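Local coordinates for protein arginase (Medicago truncatula, PDB 6VSS) that hydrolyses L-arginine to urea and L-ornithine, and agmatine to urea and putrescine, as a homohexameric enzyme with two manganese ions in each subunit, at residues S64-V69 / R152-G157; G158-S163 / S202-I207; A185-Y190 / V219-I224. All coordinates share one frame; numbering follows the deposited sequence.

Interaction 1: residues S64-V69 / R152-G157; sequences SSLLGV and RPLVLG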
loop_
_atom_site.group_PDB
_atom_site.type_symbol
_atom_site.label_atom_id
_atom_site.label_comp_id
_atom_site.label_asym_id
_atom_site.label_seq_id
_atom_site.Cartn_x
_atom_site.Cartn_y
_atom_site.Cartn_z
ATOM N N SER B 64 -26.599 -15.967 -18.767
ATOM C CA SER B 64 -25.273 -16.168 -18.141
ATOM C C SER B 64 -25.516 -16.317 -16.624
ATOM O O SER B 64 -26.106 -15.406 -15.993
ATOM C CB SER B 64 -24.296 -15.028 -18.492
ATOM O OG SER B 64 -24.011 -14.962 -19.876
ATOM N N SER B 65 -25.074 -17.438 -16.071
ATOM C CA SER B 65 -25.355 -17.930 -14.703
ATOM C C SER B 65 -24.039 -18.222 -13.978
ATOM O O SER B 65 -23.240 -19.090 -14.459
ATOM C CB SER B 65 -26.244 -19.126 -14.800
ATOM O OG SER B 65 -27.333 -18.763 -15.632
ATOM N N LEU B 66 -23.748 -17.415 -12.937
ATOM C CA LEU B 66 -22.462 -17.475 -12.237
ATOM C C LEU B 66 -22.457 -18.729 -11.380
ATOM O O LEU B 66 -23.293 -18.870 -10.501
ATOM C CB LEU B 66 -22.273 -16.208 -11.408
ATOM C CG LEU B 66 -22.442 -14.921 -12.195
ATOM C CD1 LEU B 66 -21.951 -13.705 -11.415
ATOM C CD2 LEU B 66 -21.696 -15.033 -13.484
ATOM N N LEU B 67 -21.472 -19.576 -11.605
ATOM C CA LEU B 67 -21.089 -20.703 -10.717
ATOM C C LEU B 67 -19.649 -20.487 -10.272
ATOM O O LEU B 67 -18.746 -20.478 -11.137
ATOM C CB LEU B 67 -21.309 -22.014 -11.493
ATOM C CG LEU B 67 -21.037 -23.290 -10.719
ATOM C CD1 LEU B 67 -22.217 -23.619 -9.813
ATOM C CD2 LEU B 67 -20.743 -24.446 -11.661
ATOM N N GLY B 68 -19.466 -20.197 -8.984
ATOM C CA GLY B 68 -18.181 -20.131 -8.289
ATOM C C GLY B 68 -17.589 -21.514 -8.063
ATOM O O GLY B 68 -18.333 -22.470 -7.658
ATOM N N VAL B 69 -16.286 -21.619 -8.357
ATOM C CA VAL B 69 -15.451 -22.796 -7.994
ATOM C C VAL B 69 -14.213 -22.239 -7.301
ATOM O O VAL B 69 -13.200 -21.970 -7.955
ATOM C CB VAL B 69 -15.150 -23.645 -9.235
ATOM C CG1 VAL B 69 -14.438 -24.924 -8.849
ATOM C CG2 VAL B 69 -16.412 -23.924 -10.044
ATOM N N ARG B 152 -26.950 -20.628 -18.824
ATOM C CA ARG B 152 -25.653 -21.016 -19.421
ATOM C C ARG B 152 -24.550 -20.681 -18.399
ATOM O O ARG B 152 -24.540 -19.576 -17.872
ATOM C CB ARG B 152 -25.447 -20.403 -20.802
ATOM C CG ARG B 152 -26.364 -20.961 -21.875
ATOM C CD ARG B 152 -25.921 -20.558 -23.263
ATOM N NE ARG B 152 -26.960 -20.883 -24.214
ATOM C CZ ARG B 152 -26.828 -20.994 -25.520
ATOM N NH1 ARG B 152 -25.670 -20.797 -26.111
ATOM N NH2 ARG B 152 -27.881 -21.300 -26.249
ATOM N N PRO B 153 -23.645 -21.629 -18.123
ATOM C CA PRO B 153 -22.645 -21.507 -17.062
ATOM C C PRO B 153 -21.518 -20.522 -17.390
ATOM O O PRO B 153 -20.795 -20.723 -18.377
ATOM C CB PRO B 153 -22.084 -22.923 -16.954
ATOM C CG PRO B 153 -22.209 -23.419 -18.346
ATOM C CD PRO B 153 -23.602 -22.959 -18.731
ATOM N N LEU B 154 -21.450 -19.458 -16.599
ATOM C CA LEU B 154 -20.295 -18.522 -16.550
ATOM C C LEU B 154 -19.584 -18.806 -15.207
ATOM O O LEU B 154 -20.059 -18.443 -14.153
ATOM C CB LEU B 154 -20.788 -17.087 -16.768
ATOM C CG LEU B 154 -19.718 -16.105 -17.253
ATOM C CD1 LEU B 154 -20.313 -14.725 -17.605
ATOM C CD2 LEU B 154 -18.654 -15.940 -16.155
ATOM N N VAL B 155 -18.538 -19.625 -15.264
ATOM C CA VAL B 155 -17.811 -20.097 -14.068
ATOM C C VAL B 155 -16.866 -19.007 -13.548
ATOM O O VAL B 155 -16.086 -18.408 -14.352
ATOM C CB VAL B 155 -17.135 -21.436 -14.364
ATOM C CG1 VAL B 155 -16.234 -21.877 -13.232
ATOM C CG2 VAL B 155 -18.194 -22.505 -14.689
ATOM N N LEU B 156 -16.878 -18.774 -12.237
ATOM C CA LEU B 156 -15.853 -17.892 -11.601
ATOM C C LEU B 156 -14.857 -18.751 -10.833
ATOM O O LEU B 156 -15.315 -19.559 -9.952
ATOM C CB LEU B 156 -16.512 -16.939 -10.631
ATOM C CG LEU B 156 -17.655 -16.135 -11.198
ATOM C CD1 LEU B 156 -18.226 -15.319 -10.071
ATOM C CD2 LEU B 156 -17.190 -15.264 -12.352
ATOM N N GLY B 157 -13.576 -18.687 -11.254
ATOM C CA GLY B 157 -12.474 -19.359 -10.538
ATOM C C GLY B 157 -11.987 -18.422 -9.448
ATOM O O GLY B 157 -12.395 -17.256 -9.373
#
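L66 and L154 sit opposite each other on two adjacent parallel strands, 64-69 and 152-157, their side chains side by side and pointing the same way. CD2 of L66 rests 4.0 Å from CB of L154, put there because CG stands anti to the carbonyl carbon (chi1 -53°). L154 has a different first torsion, CG roughly anti to its backbone N (chi1 -158°), which carries CD1 back to within 4.1 Å of S64 CB. The L154 side chain thus fills the dip between the small S64 and the branched L66. Further along this face G68 offers no bump beside L156, and L156 CD1 reaches back instead to L66 CD1, 4.3 Å away.

On the other face, shared by S65, P153, L67, V155 and V69, the branched V155 is the bump: its CG1 meets CG2 of V69 at 3.8 Å, while its CG2 lies more loosely, 4.4 Å from CD2 of L67. V155 therefore bridges the step between two residues of the partner strand.

The backbones fix this register through five N-H...O=C bonds, the first from S65 N to R152 O, the last from V69 N to L156 O, 2.8 Å and nearly straight (169°). Between them, CA of V155 comes 3.1 Å from O of L67, a close C-H...O contact.

The pair lies inside the parallel sheet of the arginase alpha/beta/alpha fold. Strand 113-118 bonds to the far edge of 64-69; strand 305-311 flanks 152-157 on its other side, and R152 NH1 forms a salt bridge with D304, just before that strand. Helices 323-339 and 84-92 pack over the face of L66, L154 and L156; helix 131-146 lies over that of S65, L67, V69 and P153.

Interaction 2: residues G158-S163 / S202-I207; sequences GDHSIS and SPFARI. With MN (manganese (II) ion), chain J.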
loop_
_atom_site.group_PDB
_atom_site.type_symbol
_atom_site.label_atom_id
_atom_site.label_comp_id
_atom_site.label_asym_id
_atom_site.label_seq_id
_atom_site.Cartn_x
_atom_site.Cartn_y
_atom_site.Cartn_z
ATOM N N GLY B 158 -11.064 -18.935 -8.642
ATOM C CA GLY B 158 -10.507 -20.248 -8.862
ATOM C C GLY B 158 -9.319 -20.188 -9.793
ATOM O O GLY B 158 -9.271 -19.314 -10.662
ATOM N N ASP B 159 -8.393 -21.117 -9.638
ATOM C CA ASP B 159 -7.229 -21.259 -10.554
ATOM C C ASP B 159 -7.651 -21.983 -11.827
ATOM O O ASP B 159 -8.811 -22.485 -11.944
ATOM C CB ASP B 159 -6.079 -21.880 -9.797
ATOM C CG ASP B 159 -6.206 -23.378 -9.628
ATOM O OD1 ASP B 159 -6.790 -23.973 -10.524
ATOM O OD2 ASP B 159 -5.647 -23.909 -8.594
ATOM N N HIS B 160 -6.762 -21.999 -12.812
ATOM C CA HIS B 160 -7.165 -22.322 -14.176
ATOM C C HIS B 160 -7.486 -23.812 -14.294
ATOM O O HIS B 160 -8.079 -24.131 -15.289
ATOM C CB HIS B 160 -6.152 -21.780 -15.200
ATOM C CG HIS B 160 -6.843 -21.344 -16.442
ATOM N ND1 HIS B 160 -6.315 -20.429 -17.329
ATOM C CD2 HIS B 160 -8.004 -21.763 -16.983
ATOM C CE1 HIS B 160 -7.207 -20.227 -18.296
ATOM N NE2 HIS B 160 -8.217 -21.047 -18.125
ATOM N N SER B 161 -7.156 -24.660 -13.322
ATOM C CA SER B 161 -7.359 -26.142 -13.367
ATOM C C SER B 161 -8.833 -26.472 -13.622
ATOM O O SER B 161 -9.153 -27.593 -14.201
ATOM C CB SER B 161 -6.897 -26.807 -12.095
ATOM O OG SER B 161 -7.592 -26.301 -10.972
ATOM N N ILE B 162 -9.700 -25.570 -13.202
ATOM C CA ILE B 162 -11.167 -25.807 -13.202
ATOM C C ILE B 162 -11.682 -25.881 -14.651
ATOM O O ILE B 162 -12.690 -26.569 -14.909
ATOM C CB ILE B 162 -11.882 -24.737 -12.349
ATOM C CG1 ILE B 162 -11.795 -23.358 -12.993
ATOM C CG2 ILE B 162 -11.371 -24.712 -10.919
ATOM C CD1 ILE B 162 -12.699 -22.406 -12.366
ATOM N N SER B 163 -11.016 -25.279 -15.617
ATOM C CA SER B 163 -11.561 -25.211 -16.997
ATOM C C SER B 163 -11.672 -26.639 -17.547
ATOM O O SER B 163 -12.603 -26.903 -18.289
ATOM C CB SER B 163 -10.737 -24.343 -17.887
ATOM O OG SER B 163 -10.773 -22.971 -17.510
ATOM N N SER B 202 -1.924 -27.480 -16.859
ATOM C CA SER B 202 -2.330 -28.597 -17.771
ATOM C C SER B 202 -3.820 -28.657 -18.106
ATOM O O SER B 202 -4.239 -29.596 -18.788
ATOM C CB SER B 202 -1.916 -29.893 -17.174
ATOM O OG SER B 202 -0.525 -29.823 -16.963
ATOM N N PRO B 203 -4.693 -27.694 -17.723
ATOM C CA PRO B 203 -6.099 -27.870 -18.031
ATOM C C PRO B 203 -6.265 -28.170 -19.511
ATOM O O PRO B 203 -7.045 -29.010 -19.845
ATOM C CB PRO B 203 -6.776 -26.565 -17.625
ATOM C CG PRO B 203 -5.651 -25.569 -17.344
ATOM C CD PRO B 203 -4.445 -26.419 -17.012
ATOM N N PHE B 204 -5.555 -27.456 -20.372
ATOM C CA PHE B 204 -5.836 -27.553 -21.824
ATOM C C PHE B 204 -5.179 -28.820 -22.404
ATOM O O PHE B 204 -5.643 -29.261 -23.427
ATOM C CB PHE B 204 -5.481 -26.259 -22.540
ATOM C CG PHE B 204 -6.433 -25.160 -22.151
ATOM C CD1 PHE B 204 -7.726 -25.142 -22.649
ATOM C CD2 PHE B 204 -6.080 -24.234 -21.182
ATOM C CE1 PHE B 204 -8.612 -24.148 -22.255
ATOM C CE2 PHE B 204 -6.987 -23.272 -20.753
ATOM C CZ PHE B 204 -8.239 -23.215 -21.309
ATOM N N ALA B 205 -4.135 -29.375 -21.784
ATOM C CA ALA B 205 -3.640 -30.719 -22.173
ATOM C C ALA B 205 -4.750 -31.737 -21.874
ATOM O O ALA B 205 -5.079 -32.508 -22.763
ATOM C CB ALA B 205 -2.343 -31.026 -21.470
ATOM N N ARG B 206 -5.372 -31.676 -20.692
ATOM C CA ARG B 206 -6.489 -32.588 -20.326
ATOM C C ARG B 206 -7.584 -32.451 -21.387
ATOM O O ARG B 206 -8.053 -33.475 -21.951
ATOM C CB ARG B 206 -6.982 -32.260 -18.917
ATOM C CG ARG B 206 -5.907 -32.329 -17.836
ATOM C CD ARG B 206 -5.341 -33.719 -17.601
ATOM N NE ARG B 206 -4.137 -34.006 -18.387
ATOM C CZ ARG B 206 -2.888 -33.634 -18.094
ATOM N NH1 ARG B 206 -2.598 -32.918 -17.015
ATOM N NH2 ARG B 206 -1.914 -33.960 -18.929
ATOM N N ILE B 207 -7.944 -31.215 -21.714
ATOM C CA ILE B 207 -9.124 -30.933 -22.574
ATOM C C ILE B 207 -8.804 -31.530 -23.932
ATOM O O ILE B 207 -9.566 -32.384 -24.384
ATOM C CB ILE B 207 -9.442 -29.428 -22.614
ATOM C CG1 ILE B 207 -10.110 -28.949 -21.324
ATOM C CG2 ILE B 207 -10.252 -29.073 -23.830
ATOM C CD1 ILE B 207 -10.009 -27.430 -21.102
HETATM MN MN MN J . -4.160 -20.049 -17.264
HETATM O O HOH W 1 -2.156 -19.857 -16.812
#
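P203, at the first turn of helix 203-209, presses its ring against the backbone of H160, in the loop that leaves strand 151-157 in the arginase alpha/beta fold. That loop opens with an Asx turn: OD1 of D159 accepts both the backbone N and OG of S161, with OG at 2.5 Å. Beyond it the chain bends into a short 3-10 segment, and the carbonyl O of H160 lies 3.5 Å from CG of P203. No hydrogen bond crosses between 158-163 and 202-207, so the two segments meet by van der Waals contact and by the ring pair.

H160 is the second main piece. The F204 ring stands almost upright on it, an offset edge-to-face pair with planes at 85° and centroids 5.4 Å apart. CE2 of F204 approaches over one face of the imidazole, 3.7 Å from NE2. NE2 itself is hydrogen-bonded to OG of S267, which probably fixes the rotation of the ring while its other nitrogen faces the metal.

S163 is the third. Its CB lies near F204, its OG bonds to D309, and its carbonyl O is met by CD1 of I207 at 3.9 Å. D184, D188 and D269 complete the manganese site to which H160 belongs; within it, the manganese ion is held by ND1 of H160 at 2.2 Å and by a water at 2.1 Å.

Interaction 3: residues A185-Y190 / V219-I224; sequences AHPDLY and VGIRSI. With MN (manganese (II) ion), chain I; MN (manganese (II) ion), chain J.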
loop_
_atom_site.group_PDB
_atom_site.type_symbol
_atom_site.label_atom_id
_atom_site.label_comp_id
_atom_site.label_asym_id
_atom_site.label_seq_id
_atom_site.Cartn_x
_atom_site.Cartn_y
_atom_site.Cartn_z
ATOM N N ALA B 185 -1.683 -15.448 -20.302
ATOM C CA ALA B 185 -0.216 -15.306 -20.481
ATOM C C ALA B 185 0.423 -16.669 -20.801
ATOM O O ALA B 185 1.528 -16.680 -21.441
ATOM C CB ALA B 185 0.413 -14.676 -19.270
ATOM N N HIS B 186 -0.228 -17.773 -20.425
ATOM C CA HIS B 186 0.393 -19.115 -20.294
ATOM C C HIS B 186 -0.435 -20.089 -21.096
ATOM O O HIS B 186 -1.647 -20.040 -21.050
ATOM C CB HIS B 186 0.419 -19.619 -18.839
ATOM C CG HIS B 186 0.935 -18.620 -17.864
ATOM N ND1 HIS B 186 0.089 -17.812 -17.068
ATOM C CD2 HIS B 186 2.217 -18.273 -17.582
ATOM C CE1 HIS B 186 0.894 -16.988 -16.376
ATOM N NE2 HIS B 186 2.196 -17.262 -16.648
ATOM N N PRO B 187 0.162 -20.936 -21.951
ATOM C CA PRO B 187 -0.666 -21.843 -22.746
ATOM C C PRO B 187 -1.496 -22.823 -21.898
ATOM O O PRO B 187 -2.441 -23.389 -22.424
ATOM C CB PRO B 187 0.342 -22.568 -23.655
ATOM C CG PRO B 187 1.567 -21.643 -23.706
ATOM C CD PRO B 187 1.585 -20.941 -22.351
ATOM N N ASP B 188 -1.063 -23.131 -20.680
ATOM C CA ASP B 188 -1.678 -24.177 -19.831
ATOM C C ASP B 188 -1.810 -25.502 -20.592
ATOM O O ASP B 188 -2.784 -26.203 -20.347
ATOM C CB ASP B 188 -3.037 -23.733 -19.320
ATOM C CG ASP B 188 -2.983 -22.594 -18.315
ATOM O OD1 ASP B 188 -1.851 -22.262 -17.881
ATOM O OD2 ASP B 188 -4.079 -22.110 -17.943
ATOM N N LEU B 189 -0.754 -25.916 -21.308
ATOM C CA LEU B 189 -0.757 -27.156 -22.133
ATOM C C LEU B 189 0.307 -28.171 -21.689
ATOM O O LEU B 189 0.492 -29.133 -22.418
ATOM C CB LEU B 189 -0.542 -26.735 -23.584
ATOM C CG LEU B 189 -1.825 -26.327 -24.298
ATOM C CD1 LEU B 189 -1.518 -25.548 -25.575
ATOM C CD2 LEU B 189 -2.671 -27.559 -24.620
ATOM N N TYR B 190 0.957 -27.996 -20.534
ATOM C CA TYR B 190 1.933 -28.980 -20.000
ATOM C C TYR B 190 1.327 -30.387 -19.924
ATOM O O TYR B 190 0.200 -30.537 -19.413
ATOM C CB TYR B 190 2.317 -28.653 -18.568
ATOM C CG TYR B 190 3.318 -27.550 -18.446
ATOM C CD1 TYR B 190 4.679 -27.819 -18.434
ATOM C CD2 TYR B 190 2.890 -26.237 -18.321
ATOM C CE1 TYR B 190 5.592 -26.790 -18.267
ATOM C CE2 TYR B 190 3.790 -25.199 -18.147
ATOM C CZ TYR B 190 5.142 -25.482 -18.140
ATOM O OH TYR B 190 6.014 -24.438 -18.021
ATOM N N VAL B 219 -4.842 -16.394 -26.871
ATOM C CA VAL B 219 -4.470 -14.967 -27.088
ATOM C C VAL B 219 -3.839 -14.402 -25.814
ATOM O O VAL B 219 -4.391 -14.602 -24.749
ATOM C CB VAL B 219 -5.718 -14.184 -27.523
ATOM C CG1 VAL B 219 -5.440 -12.700 -27.723
ATOM C CG2 VAL B 219 -6.319 -14.784 -28.766
ATOM N N GLY B 220 -2.753 -13.644 -25.965
ATOM C CA GLY B 220 -1.976 -12.999 -24.888
ATOM C C GLY B 220 -0.760 -13.805 -24.442
ATOM O O GLY B 220 -0.101 -13.396 -23.485
ATOM N N ILE B 221 -0.422 -14.858 -25.176
ATOM C CA ILE B 221 0.629 -15.814 -24.760
ATOM C C ILE B 221 2.004 -15.141 -24.838
ATOM O O ILE B 221 2.304 -14.581 -25.888
ATOM C CB ILE B 221 0.555 -17.084 -25.631
ATOM C CG1 ILE B 221 -0.819 -17.726 -25.550
ATOM C CG2 ILE B 221 1.670 -18.032 -25.236
ATOM C CD1 ILE B 221 -1.117 -18.350 -24.242
ATOM N N ARG B 222 2.758 -15.175 -23.741
ATOM C CA ARG B 222 4.093 -14.568 -23.647
ATOM C C ARG B 222 4.991 -15.367 -22.702
ATOM O O ARG B 222 6.020 -14.876 -22.386
ATOM C CB ARG B 222 3.983 -13.106 -23.216
ATOM C CG ARG B 222 3.105 -12.877 -22.016
ATOM C CD ARG B 222 2.726 -11.457 -21.950
ATOM N NE ARG B 222 2.123 -11.142 -20.652
ATOM C CZ ARG B 222 0.842 -11.205 -20.328
ATOM N NH1 ARG B 222 -0.067 -11.661 -21.178
ATOM N NH2 ARG B 222 0.473 -10.800 -19.126
ATOM N N SER B 223 4.638 -16.602 -22.367
ATOM C CA SER B 223 5.328 -17.435 -21.346
ATOM C C SER B 223 5.144 -18.912 -21.719
ATOM O O SER B 223 4.115 -19.492 -21.363
ATOM C CB SER B 223 4.830 -17.185 -19.967
ATOM O OG SER B 223 5.633 -17.919 -19.077
ATOM N N ILE B 224 6.101 -19.477 -22.433
ATOM C CA ILE B 224 5.903 -20.796 -23.066
ATOM C C ILE B 224 7.276 -21.460 -23.174
ATOM O O ILE B 224 8.246 -20.819 -23.593
ATOM C CB ILE B 224 5.145 -20.604 -24.382
ATOM C CG1 ILE B 224 4.947 -21.927 -25.125
ATOM C CG2 ILE B 224 5.803 -19.517 -25.206
ATOM C CD1 ILE B 224 4.127 -21.810 -26.395
HETATM MN MN MN I . -2.195 -17.697 -16.663
HETATM MN MN MN J . -4.160 -20.049 -17.264
HETATM O O HOH W 1 -2.156 -19.857 -16.812
#
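A185 and R222 meet twice, through backbone and side chain, at the tight end of this contact. N of R222 donates to O of A185 at 3.0 Å in an almost straight bond (174°), the donor tilted 26° from the carbonyl plane. The A185 methyl sits 3.5 Å above the R222 guanidinium, toward its rim, and also lies over one face of the H186 ring. R222 reaches there by placing CG between backbone N and carbonyl carbon (chi1 49°) and running extended to NE; its NH1 then bonds to O of G220 at 2.9 Å. Further bonds go to backbone oxygens of E285, S272 and D271. With an alanine here, the carbonyls of G220, E285, S272 and D271 would probably lose their guanidinium donor and the A185 methyl its cover on that side.

P187 is also closely packed. Its CD lies 3.1 Å from O of S223, and its CG meets CG1 of I224 at 3.7 Å, the two side chains crossing at about a right angle, while I221 crosses P187 at an oblique angle.

The metal-bearing side is looser. The partly exposed H186 touches S223 through CD2, 3.7 Å from CB, while NE2 bonds to E285 and ND1 binds one manganese at 2.3 Å. From D188 the loop parts from 219-224; OD2 of D188 binds the second manganese at 2.2 Å, and a water bridges the two ions. D188, L189, Y190 and S223 bind L-ornithine, and N98 of a neighbouring subunit packs against Y190 and S223.

The loop follows strand 178-183, whose sheet neighbour, strand 213-221, ends within 219-224, the chain turning a corner at G220; backbone hydrogen bonds join V219 to H182 and D184. Helix 226-234 packs against P187, L189, Y190 and I224, and helix 203-209 lies against D188 and L189.

Overall arrangement
The contacts are spread along one parallel sheet and the loops and helix at its strand ends. Interaction 1 joins neighbouring strands inside it, interaction 2 sets the loop after strand 151-157 against helix 203-209, and interaction 3 pairs the loops after strands 178-183 and 213-221. Centres of interactions 1 and 2 are about 15 Å apart, those of 2 and 3 about 12 Å, and those of 1 and 3 about 23 Å. I162 packs against V69, V155 and G157, linking the first two. Interaction 1 closes before interaction 2 opens, whereas the segments of 2 and 3 alternate along the chain. Those two share a manganese and its water, so these loops, with D184, D269 and D271, make up the binuclear manganese site.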